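Flagellin hook IN motif family (Aeromonas hydrophila subsp. hydrophila, PDB 6XI1) probably serves as the extender region of an RTX adhesin, a row of calcium-binding beta-sandwich repeats thought to carry the adhesive end away from the bacterial surface. Local coordinates at residues Leu78-Gly83 with Phe108-Val113; Trp86-Asp91 with Lys104-Thr109. All blocks are in the same frame, centred on the assembly; numbering follows the deposited sequence.

Interaction 1. Residues Leu78-Gly83 with Phe108-Val113; sequences LTITEG and FTVASV
Leu-78 lays its CB over one face of the Phe-108 ring, displaced toward the rim, with Leu-78 CB 3.5 Å from Phe-108 CG. Leu-78 CB stands 3.9 Å from the centroid of the Phe-108 ring, 26° off the normal, a CH-pi contact made by the root of the leucine and not by its branch ends. Of the two methyls CD1 stays near Phe-108 CB, while CD2 turns along the partner strand; CG lies anti to the backbone N (chi1 -179°), which carries CD2 to within 3.8 Å of Val-110 CG1, the two side chains crossing at about a right angle. Val-110 CG1 has a second neighbour, Ile-80 CG2, also 3.8 Å away, so this one methyl touches both the leucine and the isoleucine. Ile-80 CD1 spans the valine fork, 4.0 Å from Val-110 CG1 and 4.1 Å from Val-110 CG2.

The strands beneath, 78-80 and 108-111, run nearly parallel, 13° apart in direction, with axes 8.4 Å from each other at their closest. No hydrogen bond links the two segments; each strand is held by other neighbours. Leu-78 and Ile-80 bond through their backbones to Gly-68 and Gly-66, and Phe-108 to Val-120. Leu-50 of strand 43-53 touches both Ile-80 and Val-110, and Val-120 reaches Leu-78, extending the packing to further strands.

Leu-78, Ile-80, Phe-108 and Val-110 are all buried and all start their side chains toward the facing strand, the bond from CA leading inward, while that bond leads away in Thr-79 and Thr-109. This alternation is that of beta strands facing each other across a sandwich interior. With no hydrogen bond or charge pair across the gap, cohesion here probably rests on burial of apolar surface and on close fit, with the CH-pi contact adding to it.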
loop_
_atom_site.group_PDB
_atom_site.type_symbol
_atom_site.label_atom_id
_atom_site.label_comp_id
_atom_site.label_asym_id
_atom_site.label_seq_id
_atom_site.Cartn_x
_atom_site.Cartn_y
_atom_site.Cartn_z
ATOM N N LEU A 78 -41.196 -59.928 9.682
ATOM C CA LEU A 78 -40.721 -61.318 9.519
ATOM C C LEU A 78 -41.885 -62.185 9.027
ATOM O O LEU A 78 -42.977 -62.045 9.579
ATOM C CB LEU A 78 -40.169 -61.771 10.868
ATOM C CG LEU A 78 -39.609 -63.187 10.892
ATOM C CD1 LEU A 78 -38.401 -63.259 11.784
ATOM C CD2 LEU A 78 -40.678 -64.186 11.339
ATOM N N THR A 79 -41.672 -62.971 7.970
ATOM C CA THR A 79 -42.635 -64.013 7.512
ATOM C C THR A 79 -42.009 -65.389 7.757
ATOM O O THR A 79 -40.786 -65.493 7.721
ATOM C CB THR A 79 -43.043 -63.818 6.053
ATOM O OG1 THR A 79 -41.903 -64.127 5.264
ATOM C CG2 THR A 79 -43.508 -62.424 5.713
ATOM N N ILE A 80 -42.826 -66.407 8.038
ATOM C CA ILE A 80 -42.350 -67.809 8.213
ATOM C C ILE A 80 -43.225 -68.742 7.353
ATOM O O ILE A 80 -44.419 -68.459 7.193
ATOM C CB ILE A 80 -42.313 -68.199 9.701
ATOM C CG1 ILE A 80 -41.462 -69.451 9.936
ATOM C CG2 ILE A 80 -43.717 -68.336 10.277
ATOM C CD1 ILE A 80 -41.036 -69.679 11.373
ATOM N N THR A 81 -42.611 -69.757 6.745
ATOM C CA THR A 81 -43.315 -70.836 5.994
ATOM C C THR A 81 -43.771 -71.927 6.980
ATOM O O THR A 81 -43.230 -71.999 8.099
ATOM C CB THR A 81 -42.431 -71.429 4.888
ATOM O OG1 THR A 81 -41.413 -72.155 5.563
ATOM C CG2 THR A 81 -41.807 -70.405 3.964
ATOM N N GLU A 82 -44.700 -72.792 6.543
ATOM C CA GLU A 82 -45.068 -74.049 7.265
ATOM C C GLU A 82 -43.802 -74.808 7.680
ATOM O O GLU A 82 -43.776 -75.365 8.789
ATOM C CB GLU A 82 -45.933 -74.958 6.388
ATOM C CG GLU A 82 -47.172 -74.282 5.836
ATOM C CD GLU A 82 -48.145 -75.240 5.174
ATOM O OE1 GLU A 82 -48.397 -76.332 5.743
ATOM O OE2 GLU A 82 -48.632 -74.894 4.084
ATOM N N GLY A 83 -42.771 -74.812 6.825
ATOM C CA GLY A 83 -41.520 -75.570 7.045
ATOM C C GLY A 83 -40.591 -74.914 8.047
ATOM O O GLY A 83 -39.562 -75.529 8.388
ATOM N N PHE A 108 -39.810 -60.982 16.838
ATOM C CA PHE A 108 -41.005 -61.459 16.114
ATOM C C PHE A 108 -41.392 -62.802 16.720
ATOM O O PHE A 108 -40.510 -63.645 16.995
ATOM C CB PHE A 108 -40.756 -61.522 14.613
ATOM C CG PHE A 108 -40.308 -60.202 14.049
ATOM C CD1 PHE A 108 -38.990 -59.788 14.176
ATOM C CD2 PHE A 108 -41.217 -59.360 13.442
ATOM C CE1 PHE A 108 -38.593 -58.553 13.686
ATOM C CE2 PHE A 108 -40.816 -58.133 12.928
ATOM C CZ PHE A 108 -39.505 -57.740 13.045
ATOM N N THR A 109 -42.679 -62.943 16.990
ATOM C CA THR A 109 -43.239 -64.149 17.638
ATOM C C THR A 109 -43.842 -65.013 16.535
ATOM O O THR A 109 -44.655 -64.497 15.767
ATOM C CB THR A 109 -44.226 -63.771 18.746
ATOM O OG1 THR A 109 -43.472 -63.080 19.742
ATOM C CG2 THR A 109 -44.886 -64.995 19.347
ATOM N N VAL A 110 -43.398 -66.265 16.435
ATOM C CA VAL A 110 -43.994 -67.264 15.492
ATOM C C VAL A 110 -44.630 -68.383 16.329
ATOM O O VAL A 110 -44.254 -68.527 17.517
ATOM C CB VAL A 110 -42.961 -67.796 14.477
ATOM C CG1 VAL A 110 -42.487 -66.700 13.525
ATOM C CG2 VAL A 110 -41.786 -68.459 15.164
ATOM N N ALA A 111 -45.512 -69.182 15.721
ATOM C CA ALA A 111 -46.284 -70.246 16.419
ATOM C C ALA A 111 -46.400 -71.521 15.565
ATOM O O ALA A 111 -46.566 -71.409 14.308
ATOM C CB ALA A 111 -47.654 -69.735 16.804
ATOM N N SER A 112 -46.362 -72.664 16.268
ATOM C CA SER A 112 -46.833 -74.027 15.876
ATOM C C SER A 112 -48.271 -73.976 15.346
ATOM O O SER A 112 -48.991 -73.076 15.797
ATOM C CB SER A 112 -46.842 -74.971 17.066
ATOM O OG SER A 112 -45.605 -75.069 17.752
ATOM N N VAL A 113 -48.693 -74.972 14.535
ATOM C CA VAL A 113 -50.123 -75.190 14.136
ATOM C C VAL A 113 -50.964 -75.164 15.423
ATOM O O VAL A 113 -52.052 -74.567 15.409
ATOM C CB VAL A 113 -50.353 -76.501 13.353
ATOM C CG1 VAL A 113 -51.836 -76.758 13.121
ATOM C CG2 VAL A 113 -49.621 -76.527 12.025
#

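Interaction 2. Residues Trp86-Asp91 with Lys104-Thr109; sequences WTYNVD and KVETFT
Tyr-88 reaches across to strand 103-111 and gives its hydroxyl proton to Glu-106, with Tyr-88 OH 2.7 Å from Glu-106 OE1. The donor stands above the carboxylate plane, 58° out of it, and the phenol ring and the carboxylate are turned steeply against each other. CG of the tyrosine is anti to its own backbone N (chi1 172°), and the ring extends toward the opposite strand. Its flank meets Phe-108: Tyr-88 CE1 lies 3.6 Å from Phe-108 CE1, and the two rings meet obliquely, centroids 5.6 Å apart and planes at 65°. One edge of the phenol therefore has both the phenylalanine tip and Glu-106 OE1 beside it.

Glu-106 is buried, yet both its oxygens are well supplied. OE1 also accepts from the backbone N of Gly-76, while OE2 takes the N of Leu-75 and, on its anti lone pair, the ammonium of Lys-104, with Lys-104 NZ 2.9 Å from Glu-106 OE2. This salt bridge and the donors around it would probably favour the charged carboxylate and fix its rotation.

Tyr-88 belongs to strand 85-91, paired through the backbone with strands 43-53 and 77-80, and its side chain packs on Ile-122 and Ile-124 of strand 117-125. Leu-75 and Gly-76 lie on the loop leading into strand 77-80, which the buried glutamate ties to strand 103-111.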
loop_
_atom_site.group_PDB
_atom_site.type_symbol
_atom_site.label_atom_id
_atom_site.label_comp_id
_atom_site.label_asym_id
_atom_site.label_seq_id
_atom_site.Cartn_x
_atom_site.Cartn_y
_atom_site.Cartn_z
ATOM N N TRP A 86 -37.966 -68.676 7.999
ATOM C CA TRP A 86 -38.312 -67.252 8.255
ATOM C C TRP A 86 -37.362 -66.324 7.491
ATOM O O TRP A 86 -36.187 -66.672 7.231
ATOM C CB TRP A 86 -38.374 -66.897 9.754
ATOM C CG TRP A 86 -37.123 -67.114 10.537
ATOM C CD1 TRP A 86 -36.863 -68.147 11.370
ATOM C CD2 TRP A 86 -35.984 -66.229 10.632
ATOM N NE1 TRP A 86 -35.630 -68.021 11.935
ATOM C CE2 TRP A 86 -35.067 -66.841 11.513
ATOM C CE3 TRP A 86 -35.663 -64.985 10.074
ATOM C CZ2 TRP A 86 -33.841 -66.265 11.835
ATOM C CZ3 TRP A 86 -34.440 -64.426 10.375
ATOM C CH2 TRP A 86 -33.546 -65.052 11.235
ATOM N N THR A 87 -37.939 -65.206 7.070
ATOM C CA THR A 87 -37.264 -64.115 6.340
ATOM C C THR A 87 -37.586 -62.825 7.091
ATOM O O THR A 87 -38.765 -62.521 7.255
ATOM C CB THR A 87 -37.728 -64.052 4.883
ATOM O OG1 THR A 87 -37.513 -65.369 4.374
ATOM C CG2 THR A 87 -37.001 -63.008 4.057
ATOM N N TYR A 88 -36.548 -62.105 7.497
ATOM C CA TYR A 88 -36.679 -60.715 8.004
ATOM C C TYR A 88 -36.313 -59.755 6.869
ATOM O O TYR A 88 -35.283 -59.985 6.188
ATOM C CB TYR A 88 -35.794 -60.511 9.229
ATOM C CG TYR A 88 -35.736 -59.078 9.680
ATOM C CD1 TYR A 88 -36.673 -58.574 10.577
ATOM C CD2 TYR A 88 -34.760 -58.225 9.196
ATOM C CE1 TYR A 88 -36.605 -57.259 11.022
ATOM C CE2 TYR A 88 -34.715 -56.897 9.599
ATOM C CZ TYR A 88 -35.620 -56.421 10.534
ATOM O OH TYR A 88 -35.560 -55.116 10.966
ATOM N N ASN A 89 -37.150 -58.733 6.677
ATOM C CA ASN A 89 -36.935 -57.645 5.684
ATOM C C ASN A 89 -37.132 -56.295 6.384
ATOM O O ASN A 89 -38.064 -56.173 7.167
ATOM C CB ASN A 89 -37.889 -57.734 4.490
ATOM C CG ASN A 89 -37.552 -58.883 3.571
ATOM O OD1 ASN A 89 -36.409 -59.054 3.154
ATOM N ND2 ASN A 89 -38.535 -59.711 3.290
ATOM N N VAL A 90 -36.238 -55.344 6.131
ATOM C CA VAL A 90 -36.446 -53.923 6.532
ATOM C C VAL A 90 -35.928 -53.030 5.405
ATOM O O VAL A 90 -34.867 -53.355 4.814
ATOM C CB VAL A 90 -35.816 -53.623 7.910
ATOM C CG1 VAL A 90 -34.301 -53.752 7.887
ATOM C CG2 VAL A 90 -36.225 -52.250 8.440
ATOM N N ASP A 91 -36.679 -51.965 5.092
ATOM C CA ASP A 91 -36.236 -50.916 4.137
ATOM C C ASP A 91 -34.944 -50.297 4.683
ATOM O O ASP A 91 -34.981 -49.747 5.795
ATOM C CB ASP A 91 -37.308 -49.849 3.933
ATOM C CG ASP A 91 -38.518 -50.326 3.141
ATOM O OD1 ASP A 91 -38.363 -51.248 2.321
ATOM O OD2 ASP A 91 -39.604 -49.786 3.367
ATOM N N LYS A 104 -30.360 -51.507 16.985
ATOM C CA LYS A 104 -31.820 -51.565 17.245
ATOM C C LYS A 104 -32.236 -53.039 17.230
ATOM O O LYS A 104 -31.958 -53.724 16.216
ATOM C CB LYS A 104 -32.587 -50.774 16.192
ATOM C CG LYS A 104 -34.087 -50.700 16.419
ATOM C CD LYS A 104 -34.795 -50.035 15.305
ATOM C CE LYS A 104 -36.162 -49.528 15.697
ATOM N NZ LYS A 104 -37.053 -50.635 16.096
ATOM N N VAL A 105 -32.873 -53.513 18.297
ATOM C CA VAL A 105 -33.209 -54.965 18.432
ATOM C C VAL A 105 -34.710 -55.084 18.247
ATOM O O VAL A 105 -35.442 -54.312 18.896
ATOM C CB VAL A 105 -32.710 -55.543 19.764
ATOM C CG1 VAL A 105 -33.240 -56.944 20.001
ATOM C CG2 VAL A 105 -31.189 -55.534 19.802
ATOM N N GLU A 106 -35.135 -55.948 17.320
ATOM C CA GLU A 106 -36.556 -56.192 17.027
ATOM C C GLU A 106 -36.818 -57.684 17.210
ATOM O O GLU A 106 -35.934 -58.505 16.865
ATOM C CB GLU A 106 -36.911 -55.755 15.610
ATOM C CG GLU A 106 -36.388 -54.378 15.259
ATOM C CD GLU A 106 -36.926 -53.797 13.965
ATOM O OE1 GLU A 106 -37.251 -54.564 13.025
ATOM O OE2 GLU A 106 -37.034 -52.566 13.906
ATOM N N THR A 107 -37.991 -58.016 17.739
ATOM C CA THR A 107 -38.384 -59.424 18.017
ATOM C C THR A 107 -39.674 -59.739 17.289
ATOM O O THR A 107 -40.500 -58.867 17.147
ATOM C CB THR A 107 -38.565 -59.695 19.511
ATOM O OG1 THR A 107 -39.641 -58.835 19.863
ATOM C CG2 THR A 107 -37.296 -59.475 20.295
ATOM N N PHE A 108 -39.810 -60.982 16.838
ATOM C CA PHE A 108 -41.005 -61.459 16.114
ATOM C C PHE A 108 -41.392 -62.802 16.720
ATOM O O PHE A 108 -40.510 -63.645 16.995
ATOM C CB PHE A 108 -40.756 -61.522 14.613
ATOM C CG PHE A 108 -40.308 -60.202 14.049
ATOM C CD1 PHE A 108 -38.990 -59.788 14.176
ATOM C CD2 PHE A 108 -41.217 -59.360 13.442
ATOM C CE1 PHE A 108 -38.593 -58.553 13.686
ATOM C CE2 PHE A 108 -40.816 -58.133 12.928
ATOM C CZ PHE A 108 -39.505 -57.740 13.045
ATOM N N THR A 109 -42.679 -62.943 16.990
ATOM C CA THR A 109 -43.239 -64.149 17.638
ATOM C C THR A 109 -43.842 -65.013 16.535
ATOM O O THR A 109 -44.655 -64.497 15.767
ATOM C CB THR A 109 -44.226 -63.771 18.746
ATOM O OG1 THR A 109 -43.472 -63.080 19.742
ATOM C CG2 THR A 109 -44.886 -64.995 19.347
#

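In the fold
Both contacts are buried in the same cadherin-like repeat, and both use strand 103-111 as one wall, with Phe-108 shared between them. Facing it are strands 77-80 and 85-91, consecutive in the chain and antiparallel neighbours in the sheet, where Thr-87 N probably bonds to Thr-79 O; Leu-78 CD1 also packs on the Trp-86 ring. Centres 12 Å apart, the two contacts divide the work by chemistry. Interaction 1 is wholly apolar and buries more surface, 230 Å² against 124 Å². In interaction 2, farther toward the beginning of strand 103-111, aromatic packing gives way to a charged and hydrogen-bonded cluster close to loop 71-76.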